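PDB 4RNL: possible galactose mutarotase from Streptomyces platensis subsp. rosaceus, which is of unconfirmed function but probably interconverts the alpha and beta anomers of galactose or a related aldose, as aldose 1-epimerases do. Local coordinates for residues P31-R37 with T47-P51; T40-I44 with S120-A126; S76-V82 with N178-Y184; E128-G132 with T155-S159; A162-C168 with Y332-Y338. One frame throughout, in Å; residues are numbered along the deposited sequence. Where two conformers were deposited one is given.

How the interactions relate
The N-terminal half opens with interaction 1, which closes the short loop of the hairpin made by strands 35-39 and 45-51. That loop holds residues 40-44, so interaction 2, reaching on to 120-126, crosses interaction 1 and ties the hairpin end to the start of strand 125-129. Residues 76-82 set out inside this second span and pair with 178-184, so interaction 3 crosses interaction 2; the two share a probable hydrogen bond from Leu81 N to Gly42 O. Interaction 4, joining a hairpin turn to 155-159, lies wholly within the span of interaction 3. Interaction 5 crosses interaction 3 and brings strand 332-342 from near the C terminus beside 162-171, in the same sheet as interaction 4.

Interaction 1: P31-R37 with T47-P51; sequences PAGLRVR and TVEAP
Glu49 OE2 is held by Arg35 NE at 2.7 Å, in a nearly straight bond (174°) that lies in the guanidinium plane but approaches Glu49 OE2 from above the carboxylate plane. Arg35 NH2 takes the other oxygen, Glu49 OE1, at 3.0 Å, making a side-on, two-nitrogen salt bridge between side chains that run in the same direction. Arg35 bends at chi3 (57°), which turns this edge of the guanidinium to the acid. Water 1 also donates to Glu49 OE2, at 2.6 Å, and links it to Thr47 OG1. Toward Glu49, Arg37 offers a long ion pair only: its NH1 is 3.7 Å from Glu49 OE2, which sits over the guanidinium face where no N-H points. The same NH1 makes a weak hydrogen bond to Thr47 OG1, at 3.2 Å. These residues share one face of an antiparallel beta hairpin, whose backbone bonds include Glu49 N to Arg35 O at 2.8 Å. Glutamate suits this place because its two oxygens can take both Arg35 NE and NH2, while its charge is also near Arg37. Val36 and Val48 project from the other face, where Leu34 CD2 packs on Ala50 CB at 3.5 Å. Phe340 of strand 332-342 touches Leu34 and Val48 there, as expected of apolar side chains turned to a second sheet.

Interaction 2: T40-I44 with S120-A126; sequences TYGGI and SRVVWDA
Two backbone hydrogen bonds join Thr40 and Gly42 to the other segment: Trp124 N reaches Thr40 O at 2.8 Å and almost straight (172°), and Gly42 N reaches Val122 O, also at 2.8 Å. They flank the bridge between Tyr41 and Val123. Weaker C-H contacts add to them, among them Gly42 CA to Ser120 O at 3.3 Å. Residues 41-44 form the type I' beta turn of the hairpin of strands 35-39 and 45-51, closed by Ile44 N on Tyr41 O at 3.2 Å. Its two central positions have positive phi, which glycine readily adopts, and at Gly42 the missing side chain also lets the Ser120 carbonyl come close. Thr40 divides its side chain between polar and apolar partners: OG1, in the position between backbone N and carbonyl carbon (chi1 58°), is bonded to Asp23 N, while CG2 meets Ala126 CB at 3.7 Å. This split suits threonine, with a methyl for one neighbour and a hydroxyl for another. The Tyr41 ring has Ser120 O over one face, and Val123 CG2 lies at its edge, 4.1 Å from CD1. Trp124 brings CD1 to 3.7 Å from Thr40 O; its indole NE1 is satisfied by Phe119 O, and Leu135 and Arg137 of strand 132-139 also touch it.

Interaction 3: S76-V82 with N178-Y184; sequences SYFGALV and NLTNHTY
The Tyr184 hydroxyl donates to Ser76 O at 2.6 Å, in the carbonyl plane and on a lone pair. The ring of Tyr184 receives the edge of Phe78 on one face, an offset edge-to-face pair with planes 80° apart. With CG roughly anti to the backbone N (chi1 -155°), the His182 ring lies against Tyr77 CB, a CH-pi contact 3.8 Å from the ring centroid. Away from the rings, Asn181 ND2 gives Gly79 O a hydrogen bond of 3.1 Å from above the carbonyl plane. The amide is steadied by its other end: Asn181 OD1 accepts from Thr183 OG1 at 2.6 Å and from Thr183 N, an Asx turn. Gly79, with positive phi, suits the type II turn at 77-80. His182 NE2 hydrogen-bonds a glycerol, probably from the crystallisation liquor, which may mark a pocket. Beyond, His182 N to Ala80 O at 2.7 Å and Val82 N to Thr180 O at 2.9 Å set strand 81-82 at the edge of its sheet, beside 180-185, whose other neighbour is strand 305-310; Leu81 and Leu179 lean on strand 150-159.

Interaction 4: E128-G132 with T155-S159; sequences EVDGG and TYTLS
Val129 has CG2 set between the backbone N and the carbonyl carbon (its CG1 at chi1 -65°), which brings this methyl to 3.9 Å from Thr155 CG2. In Thr157, OG1 sits in the position between N and carbonyl carbon (chi1 53°), which leaves CG2 toward the turn, 3.5 Å from Asp130 O and 4.2 Å from Val129 CG2. The side chains of Val129 and Thr157 cross at about a right angle. Methyl-bearing beta-branched residues are well suited to such a partly exposed strand surface, and Thr155 spends its hydroxyl on Gln134 NE2. Residues 129-132 form a type II beta turn joining strands 125-129 and 132-139 in a tight hairpin, with Val129 and Gly132 bonded to each other twice through their backbones. Gly131 takes positive phi, the usual need at the third position of this turn, and its carbonyl accepts Leu158 N at 2.8 Å (153°). At Gly132 the lack of a side chain lets Tyr156 O come within 3.3 Å of CA, with a C-H directed at the oxygen; a matching contact runs from Thr157 CA to Gly131 O at 3.2 Å. Strand 150-159 thereby continues the sheet beyond the hairpin, and on its far side Thr157 and Thr155 are hydrogen-bonded through their backbones to Arg164 and Val166 of strand 162-171.

Interaction 5: A162-C168 with Y332-Y338; sequences ALRIVSC and YRSETVY
The guanidinium of Arg333 carries Val166 CG1 over one face, 3.9 Å from NH2, while at its edge Glu335 OE1 lies in the plane and takes both NH1 and NH2, the latter at 2.9 Å. This end-on grip puts both nitrogens on one oxygen, and from the same face of the carboxylate. The other oxygen, Glu335 OE2, is met by Arg164 NE at 2.8 Å, in the guanidinium plane; Arg164 was modelled in two conformers, so this half of the network is less certain. Glu335 thus lies between two arginines, its extended chain carrying the carboxylate out to them, and its charge probably offsets theirs. Glu335 CG also rests against Val166 CG2. On the opposite face of the sheet the Tyr338 ring has Leu163 O at its edge and touches Ile165 CD1 with CE1 at 4.0 Å. Three pairs of backbone hydrogen bonds run between these antiparallel strands, of which Ile165 N to Thr336 O is nearly straight (176°). Water 4 links Ile165 O to Ser167 OG, both at 2.8 Å. The hydroxyls of Ser334 and Thr336 suit this face because Glu276 and Thr309 bond them. Strand 162-171 lies between 150-159 and 332-342, the latter next to 268-274, while Ile165 and Tyr338 pack on Asn181 of strand 180-185.

Interaction 1: P31-R37 with T47-P51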
# COMPACT_ATOMS: atom_id res chain seq x y z
N PRO A 31 -19.16 6.92 -14.90
CA PRO A 31 -19.77 7.45 -13.67
C PRO A 31 -20.17 6.37 -12.66
O PRO A 31 -20.11 6.63 -11.46
CB PRO A 31 -21.00 8.22 -14.19
CG PRO A 31 -21.20 7.77 -15.61
CD PRO A 31 -19.85 7.38 -16.12
N ALA A 32 -20.54 5.19 -13.13
CA ALA A 32 -20.90 4.10 -12.22
C ALA A 32 -19.67 3.32 -11.78
O ALA A 32 -19.76 2.42 -10.94
CB ALA A 32 -21.92 3.18 -12.87
N GLY A 33 -18.52 3.67 -12.36
CA GLY A 33 -17.27 3.00 -12.03
C GLY A 33 -16.33 3.91 -11.26
O GLY A 33 -16.75 4.64 -10.37
N LEU A 34 -15.05 3.86 -11.62
CA LEU A 34 -14.04 4.61 -10.91
C LEU A 34 -13.24 5.48 -11.85
O LEU A 34 -13.21 5.24 -13.06
CB LEU A 34 -13.04 3.65 -10.25
CG LEU A 34 -13.51 2.59 -9.25
CD1 LEU A 34 -12.28 1.94 -8.66
CD2 LEU A 34 -14.37 3.22 -8.18
N ARG A 35 -12.58 6.47 -11.28
CA ARG A 35 -11.45 7.10 -11.95
C ARG A 35 -10.27 6.94 -10.99
O ARG A 35 -10.36 7.27 -9.80
CB ARG A 35 -11.70 8.58 -12.28
CG ARG A 35 -10.51 9.23 -13.00
CD ARG A 35 -10.87 10.53 -13.70
NE ARG A 35 -11.45 11.50 -12.78
CZ ARG A 35 -12.19 12.54 -13.16
NH1 ARG A 35 -12.43 12.73 -14.46
NH2 ARG A 35 -12.68 13.38 -12.26
N VAL A 36 -9.19 6.38 -11.51
CA VAL A 36 -7.97 6.19 -10.75
C VAL A 36 -6.84 6.83 -11.53
O VAL A 36 -6.73 6.63 -12.74
CB VAL A 36 -7.68 4.69 -10.54
CG1 VAL A 36 -6.32 4.49 -9.85
CG2 VAL A 36 -8.80 4.02 -9.73
N ARG A 37 -6.00 7.61 -10.85
CA ARG A 37 -4.84 8.18 -11.52
C ARG A 37 -3.57 7.65 -10.86
O ARG A 37 -3.48 7.61 -9.63
CB ARG A 37 -4.88 9.71 -11.45
CG ARG A 37 -6.11 10.32 -12.11
CD ARG A 37 -6.01 11.83 -12.17
NE ARG A 37 -7.20 12.43 -12.77
CZ ARG A 37 -8.11 13.11 -12.08
NH1 ARG A 37 -7.96 13.30 -10.78
NH2 ARG A 37 -9.18 13.61 -12.70
N THR A 47 -5.04 9.65 -7.15
CA THR A 47 -6.46 9.81 -6.82
C THR A 47 -7.28 8.55 -7.10
O THR A 47 -6.96 7.77 -8.00
CB THR A 47 -7.11 11.01 -7.56
OG1 THR A 47 -6.81 10.92 -8.96
CG2 THR A 47 -6.62 12.36 -7.02
N VAL A 48 -8.34 8.39 -6.32
CA VAL A 48 -9.32 7.33 -6.49
C VAL A 48 -10.69 7.98 -6.31
O VAL A 48 -10.97 8.58 -5.27
CB VAL A 48 -9.15 6.22 -5.43
CG1 VAL A 48 -10.29 5.22 -5.52
CG2 VAL A 48 -7.81 5.50 -5.60
N GLU A 49 -11.53 7.91 -7.34
CA GLU A 49 -12.86 8.51 -7.28
C GLU A 49 -13.93 7.45 -7.50
O GLU A 49 -13.83 6.64 -8.41
CB GLU A 49 -12.99 9.61 -8.34
CG GLU A 49 -12.11 10.82 -8.05
CD GLU A 49 -11.90 11.70 -9.26
OE1 GLU A 49 -12.60 12.72 -9.38
OE2 GLU A 49 -11.03 11.37 -10.10
N ALA A 50 -14.97 7.49 -6.66
CA ALA A 50 -16.01 6.47 -6.64
C ALA A 50 -17.33 7.11 -6.22
O ALA A 50 -17.33 8.08 -5.45
CB ALA A 50 -15.63 5.36 -5.65
N PRO A 51 -18.45 6.56 -6.70
CA PRO A 51 -19.75 7.16 -6.36
C PRO A 51 -20.23 6.84 -4.94
O PRO A 51 -19.92 5.76 -4.42
CB PRO A 51 -20.71 6.53 -7.39
CG PRO A 51 -20.09 5.21 -7.70
CD PRO A 51 -18.59 5.42 -7.62
O HOH W 1 -9.05 9.80 -9.70
O HOH W 2 -9.91 14.79 -8.65

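Interaction 2: T40-I44 with S120-A126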
# COMPACT_ATOMS: atom_id res chain seq x y z
N THR A 40 4.01 7.76 -12.60
CA THR A 40 5.21 6.96 -12.81
C THR A 40 6.22 7.18 -11.69
O THR A 40 7.15 6.39 -11.50
CB THR A 40 5.88 7.23 -14.17
OG1 THR A 40 6.21 8.62 -14.27
CG2 THR A 40 4.94 6.85 -15.31
N TYR A 41 6.05 8.27 -10.94
CA TYR A 41 6.88 8.48 -9.74
C TYR A 41 6.34 7.64 -8.60
O TYR A 41 5.20 7.83 -8.17
CB TYR A 41 6.87 9.95 -9.33
CG TYR A 41 7.68 10.28 -8.08
CD1 TYR A 41 9.04 10.02 -8.02
CD2 TYR A 41 7.08 10.90 -6.99
CE1 TYR A 41 9.78 10.34 -6.89
CE2 TYR A 41 7.81 11.22 -5.85
CZ TYR A 41 9.16 10.94 -5.81
OH TYR A 41 9.89 11.26 -4.68
N GLY A 42 7.15 6.69 -8.13
CA GLY A 42 6.81 5.90 -6.96
C GLY A 42 5.55 5.07 -7.11
O GLY A 42 4.98 4.62 -6.12
N GLY A 43 5.12 4.87 -8.35
CA GLY A 43 3.91 4.10 -8.64
C GLY A 43 2.71 4.64 -7.88
O GLY A 43 1.78 3.90 -7.55
N ILE A 44 2.74 5.93 -7.60
CA ILE A 44 1.80 6.53 -6.66
C ILE A 44 0.37 6.54 -7.21
O ILE A 44 0.12 7.00 -8.32
CB ILE A 44 2.24 7.97 -6.29
CG1 ILE A 44 3.40 7.91 -5.29
CG2 ILE A 44 1.09 8.74 -5.66
CD1 ILE A 44 4.24 9.20 -5.28
N SER A 120 9.16 3.85 -3.65
CA SER A 120 8.18 4.93 -3.65
C SER A 120 8.80 6.27 -4.03
O SER A 120 8.07 7.26 -4.20
CB SER A 120 7.54 5.05 -2.27
OG SER A 120 8.51 5.43 -1.32
N ARG A 121 10.11 6.31 -4.19
CA ARG A 121 10.81 7.56 -4.50
C ARG A 121 11.69 7.45 -5.74
O ARG A 121 12.66 8.19 -5.88
CB ARG A 121 11.66 8.00 -3.31
CG ARG A 121 10.85 8.44 -2.10
CD ARG A 121 11.09 7.53 -0.92
NE ARG A 121 10.29 7.92 0.25
CZ ARG A 121 10.80 8.24 1.43
NH1 ARG A 121 12.12 8.21 1.61
NH2 ARG A 121 10.00 8.57 2.43
N VAL A 122 11.36 6.51 -6.63
CA VAL A 122 12.05 6.39 -7.90
C VAL A 122 11.03 6.38 -9.04
O VAL A 122 9.84 6.10 -8.81
CB VAL A 122 12.91 5.10 -7.97
CG1 VAL A 122 13.99 5.13 -6.89
CG2 VAL A 122 12.04 3.87 -7.80
N VAL A 123 11.48 6.70 -10.25
CA VAL A 123 10.58 6.76 -11.40
C VAL A 123 10.58 5.42 -12.15
O VAL A 123 11.64 4.84 -12.42
CB VAL A 123 10.94 7.91 -12.35
CG1 VAL A 123 10.03 7.93 -13.57
CG2 VAL A 123 10.84 9.25 -11.62
N TRP A 124 9.38 4.94 -12.47
CA TRP A 124 9.17 3.67 -13.17
C TRP A 124 8.85 3.87 -14.65
O TRP A 124 8.22 4.87 -15.03
CB TRP A 124 8.02 2.91 -12.49
CG TRP A 124 8.35 2.49 -11.08
CD1 TRP A 124 8.56 3.29 -10.01
CD2 TRP A 124 8.51 1.14 -10.62
NE1 TRP A 124 8.85 2.53 -8.89
CE2 TRP A 124 8.82 1.21 -9.25
CE3 TRP A 124 8.40 -0.11 -11.23
CZ2 TRP A 124 9.04 0.06 -8.48
CZ3 TRP A 124 8.62 -1.25 -10.47
CH2 TRP A 124 8.94 -1.15 -9.10
N ASP A 125 9.30 2.94 -15.49
CA ASP A 125 8.89 2.92 -16.90
C ASP A 125 7.44 2.49 -16.94
O ASP A 125 7.03 1.66 -16.15
CB ASP A 125 9.72 1.90 -17.70
CG ASP A 125 11.16 2.33 -17.88
OD1 ASP A 125 11.45 3.54 -17.76
OD2 ASP A 125 12.00 1.45 -18.18
N ALA A 126 6.66 3.05 -17.86
CA ALA A 126 5.25 2.71 -17.93
C ALA A 126 4.85 2.35 -19.35
O ALA A 126 5.35 2.93 -20.31
CB ALA A 126 4.39 3.88 -17.42

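Interaction 3: S76-V82 with N178-Y184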
# COMPACT_ATOMS: atom_id res chain seq x y z
N SER A 76 4.92 10.44 4.23
CA SER A 76 3.61 9.85 4.48
C SER A 76 3.37 8.63 3.62
O SER A 76 2.44 7.86 3.87
CB SER A 76 2.49 10.86 4.18
OG SER A 76 2.48 11.92 5.13
N TYR A 77 4.20 8.48 2.59
CA TYR A 77 4.02 7.43 1.59
C TYR A 77 2.63 7.42 0.95
O TYR A 77 2.11 6.36 0.62
CB TYR A 77 4.33 6.05 2.19
CG TYR A 77 5.78 5.91 2.61
CD1 TYR A 77 6.21 6.36 3.85
CD2 TYR A 77 6.72 5.38 1.74
CE1 TYR A 77 7.54 6.25 4.23
CE2 TYR A 77 8.06 5.28 2.10
CZ TYR A 77 8.46 5.72 3.35
OH TYR A 77 9.79 5.61 3.72
N PHE A 78 2.03 8.60 0.77
CA PHE A 78 0.70 8.67 0.15
C PHE A 78 0.67 7.93 -1.18
O PHE A 78 1.51 8.17 -2.04
CB PHE A 78 0.29 10.13 -0.08
CG PHE A 78 -0.12 10.86 1.17
CD1 PHE A 78 -0.66 10.17 2.26
CD2 PHE A 78 0.01 12.23 1.26
CE1 PHE A 78 -1.06 10.85 3.41
CE2 PHE A 78 -0.37 12.92 2.40
CZ PHE A 78 -0.91 12.23 3.48
N GLY A 79 -0.29 7.01 -1.32
CA GLY A 79 -0.53 6.27 -2.56
C GLY A 79 0.56 5.36 -3.09
O GLY A 79 0.42 4.80 -4.19
N ALA A 80 1.61 5.16 -2.31
CA ALA A 80 2.87 4.70 -2.89
C ALA A 80 3.03 3.20 -3.09
O ALA A 80 2.62 2.40 -2.24
CB ALA A 80 4.04 5.24 -2.08
N LEU A 81 3.64 2.84 -4.21
CA LEU A 81 4.20 1.50 -4.41
C LEU A 81 5.42 1.43 -3.48
O LEU A 81 6.36 2.21 -3.61
CB LEU A 81 4.65 1.36 -5.87
CG LEU A 81 5.06 0.03 -6.51
CD1 LEU A 81 5.38 0.25 -7.98
CD2 LEU A 81 6.24 -0.59 -5.84
N VAL A 82 5.40 0.49 -2.53
CA VAL A 82 6.46 0.43 -1.54
C VAL A 82 7.33 -0.81 -1.75
O VAL A 82 6.80 -1.91 -1.97
CB VAL A 82 5.89 0.41 -0.11
CG1 VAL A 82 6.99 0.17 0.90
CG2 VAL A 82 5.17 1.72 0.18
N ASN A 178 8.96 -7.73 -0.54
CA ASN A 178 7.65 -7.58 0.09
C ASN A 178 7.07 -6.27 -0.43
O ASN A 178 7.37 -5.20 0.11
CB ASN A 178 7.84 -7.53 1.61
CG ASN A 178 6.52 -7.46 2.39
OD1 ASN A 178 5.47 -7.93 1.94
ND2 ASN A 178 6.58 -6.87 3.57
N LEU A 179 6.29 -6.34 -1.51
CA LEU A 179 5.77 -5.13 -2.13
C LEU A 179 4.33 -4.87 -1.73
O LEU A 179 3.54 -5.80 -1.61
CB LEU A 179 5.85 -5.24 -3.65
CG LEU A 179 7.21 -5.68 -4.19
CD1 LEU A 179 7.18 -5.81 -5.70
CD2 LEU A 179 8.27 -4.69 -3.77
N THR A 180 3.97 -3.61 -1.53
CA THR A 180 2.59 -3.28 -1.18
C THR A 180 2.24 -1.94 -1.78
O THR A 180 3.11 -1.25 -2.32
CB THR A 180 2.36 -3.22 0.35
OG1 THR A 180 0.95 -3.16 0.62
CG2 THR A 180 3.03 -1.98 0.95
N ASN A 181 0.98 -1.57 -1.68
CA ASN A 181 0.58 -0.21 -2.03
C ASN A 181 0.08 0.48 -0.78
O ASN A 181 -0.73 -0.08 -0.03
CB ASN A 181 -0.47 -0.18 -3.13
CG ASN A 181 -0.80 1.24 -3.55
OD1 ASN A 181 -1.62 1.91 -2.93
ND2 ASN A 181 -0.10 1.73 -4.57
N HIS A 182 0.56 1.70 -0.56
CA HIS A 182 0.34 2.41 0.70
C HIS A 182 -0.76 3.46 0.55
O HIS A 182 -0.70 4.52 1.17
CB HIS A 182 1.66 3.07 1.11
CG HIS A 182 1.79 3.32 2.58
ND1 HIS A 182 0.93 4.13 3.28
CD2 HIS A 182 2.72 2.90 3.47
CE1 HIS A 182 1.31 4.18 4.54
NE2 HIS A 182 2.40 3.45 4.69
N THR A 183 -1.77 3.18 -0.27
CA THR A 183 -2.93 4.07 -0.39
C THR A 183 -3.62 4.24 0.98
O THR A 183 -3.82 3.26 1.70
CB THR A 183 -3.93 3.52 -1.44
OG1 THR A 183 -3.42 3.76 -2.77
CG2 THR A 183 -5.29 4.18 -1.31
N TYR A 184 -3.95 5.47 1.35
CA TYR A 184 -4.84 5.72 2.48
C TYR A 184 -6.18 6.17 1.90
O TYR A 184 -6.21 7.01 0.97
CB TYR A 184 -4.39 6.90 3.35
CG TYR A 184 -3.01 6.91 3.97
CD1 TYR A 184 -1.86 6.98 3.19
CD2 TYR A 184 -2.86 6.95 5.36
CE1 TYR A 184 -0.60 7.04 3.77
CE2 TYR A 184 -1.62 7.02 5.95
CZ TYR A 184 -0.49 7.07 5.15
OH TYR A 184 0.75 7.15 5.73
O HOH W 3 -3.11 7.43 -0.50

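Interaction 4: E128-G132 with T155-S159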
# COMPACT_ATOMS: atom_id res chain seq x y z
N GLU A 128 1.02 1.13 -21.62
CA GLU A 128 -0.40 0.80 -21.58
C GLU A 128 -0.61 -0.71 -21.73
O GLU A 128 0.06 -1.36 -22.54
CB GLU A 128 -1.17 1.55 -22.67
CG GLU A 128 -2.68 1.37 -22.63
CD GLU A 128 -3.39 2.34 -23.55
OE1 GLU A 128 -2.69 3.16 -24.18
OE2 GLU A 128 -4.64 2.29 -23.65
N VAL A 129 -1.51 -1.26 -20.93
CA VAL A 129 -1.98 -2.63 -21.11
C VAL A 129 -3.50 -2.58 -21.16
O VAL A 129 -4.10 -1.54 -20.89
CB VAL A 129 -1.50 -3.57 -19.98
CG1 VAL A 129 0.02 -3.71 -19.99
CG2 VAL A 129 -2.00 -3.07 -18.63
N ASP A 130 -4.13 -3.69 -21.50
CA ASP A 130 -5.59 -3.74 -21.51
C ASP A 130 -6.13 -3.38 -20.12
O ASP A 130 -5.75 -4.00 -19.13
CB ASP A 130 -6.07 -5.12 -21.96
CG ASP A 130 -7.57 -5.19 -22.13
OD1 ASP A 130 -8.17 -4.26 -22.71
OD2 ASP A 130 -8.17 -6.20 -21.68
N GLY A 131 -6.98 -2.35 -20.05
CA GLY A 131 -7.57 -1.95 -18.78
C GLY A 131 -6.69 -1.14 -17.83
O GLY A 131 -7.11 -0.84 -16.70
N GLY A 132 -5.49 -0.78 -18.25
CA GLY A 132 -4.64 0.03 -17.39
C GLY A 132 -3.20 0.29 -17.80
O GLY A 132 -2.88 0.47 -18.98
N THR A 155 1.24 -4.02 -12.18
CA THR A 155 0.22 -3.75 -13.18
C THR A 155 -1.04 -3.28 -12.50
O THR A 155 -1.59 -3.97 -11.64
CB THR A 155 -0.06 -4.99 -14.04
OG1 THR A 155 1.16 -5.45 -14.63
CG2 THR A 155 -1.07 -4.67 -15.15
N TYR A 156 -1.50 -2.09 -12.88
CA TYR A 156 -2.69 -1.48 -12.30
C TYR A 156 -3.78 -1.53 -13.36
O TYR A 156 -3.63 -0.93 -14.43
CB TYR A 156 -2.43 -0.00 -11.97
CG TYR A 156 -1.31 0.32 -10.99
CD1 TYR A 156 0.03 0.20 -11.36
CD2 TYR A 156 -1.59 0.80 -9.71
CE1 TYR A 156 1.06 0.53 -10.48
CE2 TYR A 156 -0.56 1.13 -8.82
CZ TYR A 156 0.75 0.98 -9.21
OH TYR A 156 1.76 1.32 -8.32
N THR A 157 -4.87 -2.25 -13.10
CA THR A 157 -5.98 -2.28 -14.06
C THR A 157 -7.31 -1.99 -13.40
O THR A 157 -7.48 -2.18 -12.19
CB THR A 157 -6.08 -3.61 -14.81
OG1 THR A 157 -6.12 -4.68 -13.85
CG2 THR A 157 -4.87 -3.80 -15.72
N LEU A 158 -8.26 -1.53 -14.20
CA LEU A 158 -9.55 -1.13 -13.67
C LEU A 158 -10.63 -1.87 -14.43
O LEU A 158 -10.58 -1.96 -15.66
CB LEU A 158 -9.73 0.39 -13.86
CG LEU A 158 -11.06 1.02 -13.43
CD1 LEU A 158 -11.30 0.81 -11.93
CD2 LEU A 158 -11.06 2.51 -13.77
N SER A 159 -11.57 -2.43 -13.70
CA SER A 159 -12.74 -3.05 -14.31
C SER A 159 -13.96 -2.65 -13.50
O SER A 159 -14.07 -3.04 -12.34
CB SER A 159 -12.60 -4.57 -14.31
OG SER A 159 -13.72 -5.18 -14.93

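Interaction 5: A162-C168 with Y332-Y338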
# COMPACT_ATOMS: atom_id res chain seq x y z
N ALA A 162 -13.75 -1.93 -9.64
CA ALA A 162 -12.64 -2.61 -8.96
C ALA A 162 -11.28 -2.24 -9.54
O ALA A 162 -11.06 -2.36 -10.74
CB ALA A 162 -12.83 -4.12 -9.01
N LEU A 163 -10.37 -1.80 -8.68
CA LEU A 163 -8.98 -1.55 -9.07
C LEU A 163 -8.13 -2.76 -8.68
O LEU A 163 -8.11 -3.16 -7.52
CB LEU A 163 -8.42 -0.33 -8.34
CG LEU A 163 -6.92 -0.07 -8.49
CD1 LEU A 163 -6.61 0.35 -9.91
CD2 LEU A 163 -6.46 0.98 -7.48
N ARG A 164 -7.43 -3.33 -9.65
CA ARG A 164 -6.59 -4.50 -9.39
C ARG A 164 -5.12 -4.14 -9.51
O ARG A 164 -4.70 -3.49 -10.47
CB ARG A 164 -6.93 -5.65 -10.35
CG ARG A 164 -6.01 -6.86 -10.23
CD ARG A 164 -6.32 -7.93 -11.27
NE ARG A 164 -7.40 -8.82 -10.83
CZ ARG A 164 -8.66 -8.73 -11.24
NH1 ARG A 164 -9.00 -7.79 -12.11
NH2 ARG A 164 -9.57 -9.58 -10.80
N ILE A 165 -4.32 -4.54 -8.52
CA ILE A 165 -2.87 -4.29 -8.60
C ILE A 165 -2.14 -5.62 -8.47
O ILE A 165 -2.24 -6.29 -7.44
CB ILE A 165 -2.37 -3.34 -7.49
CG1 ILE A 165 -3.13 -2.01 -7.53
CG2 ILE A 165 -0.89 -3.06 -7.66
CD1 ILE A 165 -2.80 -1.07 -6.36
N VAL A 166 -1.42 -6.02 -9.52
CA VAL A 166 -0.67 -7.28 -9.49
C VAL A 166 0.81 -6.94 -9.54
O VAL A 166 1.25 -6.25 -10.45
CB VAL A 166 -1.03 -8.18 -10.69
CG1 VAL A 166 -0.23 -9.49 -10.66
CG2 VAL A 166 -2.54 -8.46 -10.70
N SER A 167 1.57 -7.41 -8.55
CA SER A 167 3.00 -7.13 -8.50
C SER A 167 3.76 -8.42 -8.79
O SER A 167 3.49 -9.45 -8.18
CB SER A 167 3.40 -6.56 -7.14
OG SER A 167 2.54 -5.48 -6.77
N CYS A 168 4.69 -8.37 -9.75
CA CYS A 168 5.46 -9.55 -10.15
C CYS A 168 6.95 -9.23 -10.07
O CYS A 168 7.35 -8.09 -10.32
CB CYS A 168 5.11 -9.96 -11.58
SG CYS A 168 3.41 -10.58 -11.80
N TYR A 332 7.95 -14.14 -8.01
CA TYR A 332 7.19 -13.50 -6.95
C TYR A 332 5.92 -12.95 -7.58
O TYR A 332 5.97 -12.33 -8.64
CB TYR A 332 8.00 -12.34 -6.34
CG TYR A 332 7.26 -11.43 -5.39
CD1 TYR A 332 7.19 -11.72 -4.03
CD2 TYR A 332 6.65 -10.27 -5.83
CE1 TYR A 332 6.52 -10.89 -3.15
CE2 TYR A 332 5.97 -9.43 -4.96
CZ TYR A 332 5.91 -9.75 -3.62
OH TYR A 332 5.25 -8.90 -2.75
N ARG A 333 4.78 -13.20 -6.94
CA ARG A 333 3.51 -12.64 -7.41
C ARG A 333 2.63 -12.28 -6.24
O ARG A 333 2.41 -13.09 -5.33
CB ARG A 333 2.76 -13.61 -8.33
CG ARG A 333 1.44 -13.03 -8.89
CD ARG A 333 0.60 -14.06 -9.66
NE ARG A 333 -0.51 -13.43 -10.38
CZ ARG A 333 -1.70 -13.18 -9.84
NH1 ARG A 333 -1.96 -13.53 -8.58
NH2 ARG A 333 -2.65 -12.58 -10.55
N SER A 334 2.11 -11.06 -6.25
CA SER A 334 1.18 -10.64 -5.22
C SER A 334 0.04 -9.91 -5.90
O SER A 334 0.25 -9.21 -6.88
CB SER A 334 1.87 -9.73 -4.21
OG SER A 334 0.97 -9.39 -3.18
N GLU A 335 -1.18 -10.09 -5.40
CA GLU A 335 -2.33 -9.47 -6.05
C GLU A 335 -3.30 -8.96 -5.01
O GLU A 335 -3.68 -9.68 -4.09
CB GLU A 335 -3.02 -10.47 -6.99
CG GLU A 335 -4.34 -9.93 -7.58
CD GLU A 335 -5.05 -10.94 -8.47
OE1 GLU A 335 -4.62 -12.11 -8.52
OE2 GLU A 335 -6.05 -10.56 -9.13
N THR A 336 -3.69 -7.70 -5.17
CA THR A 336 -4.65 -7.07 -4.28
C THR A 336 -5.71 -6.37 -5.13
O THR A 336 -5.41 -5.78 -6.16
CB THR A 336 -3.94 -6.11 -3.29
OG1 THR A 336 -3.04 -6.87 -2.46
CG2 THR A 336 -4.95 -5.40 -2.40
N VAL A 337 -6.97 -6.48 -4.72
CA VAL A 337 -8.06 -5.87 -5.47
C VAL A 337 -8.86 -4.98 -4.54
O VAL A 337 -9.24 -5.40 -3.44
CB VAL A 337 -9.01 -6.93 -6.07
CG1 VAL A 337 -10.11 -6.26 -6.90
CG2 VAL A 337 -8.25 -7.94 -6.92
N TYR A 338 -9.09 -3.74 -4.96
CA TYR A 338 -9.90 -2.80 -4.21
C TYR A 338 -11.24 -2.70 -4.92
O TYR A 338 -11.32 -2.08 -5.97
CB TYR A 338 -9.25 -1.42 -4.21
CG TYR A 338 -7.90 -1.33 -3.53
CD1 TYR A 338 -6.75 -1.83 -4.14
CD2 TYR A 338 -7.77 -0.71 -2.30
CE1 TYR A 338 -5.51 -1.74 -3.52
CE2 TYR A 338 -6.54 -0.60 -1.68
CZ TYR A 338 -5.41 -1.11 -2.29
OH TYR A 338 -4.20 -1.00 -1.67
O HOH W 4 -0.01 -5.98 -5.70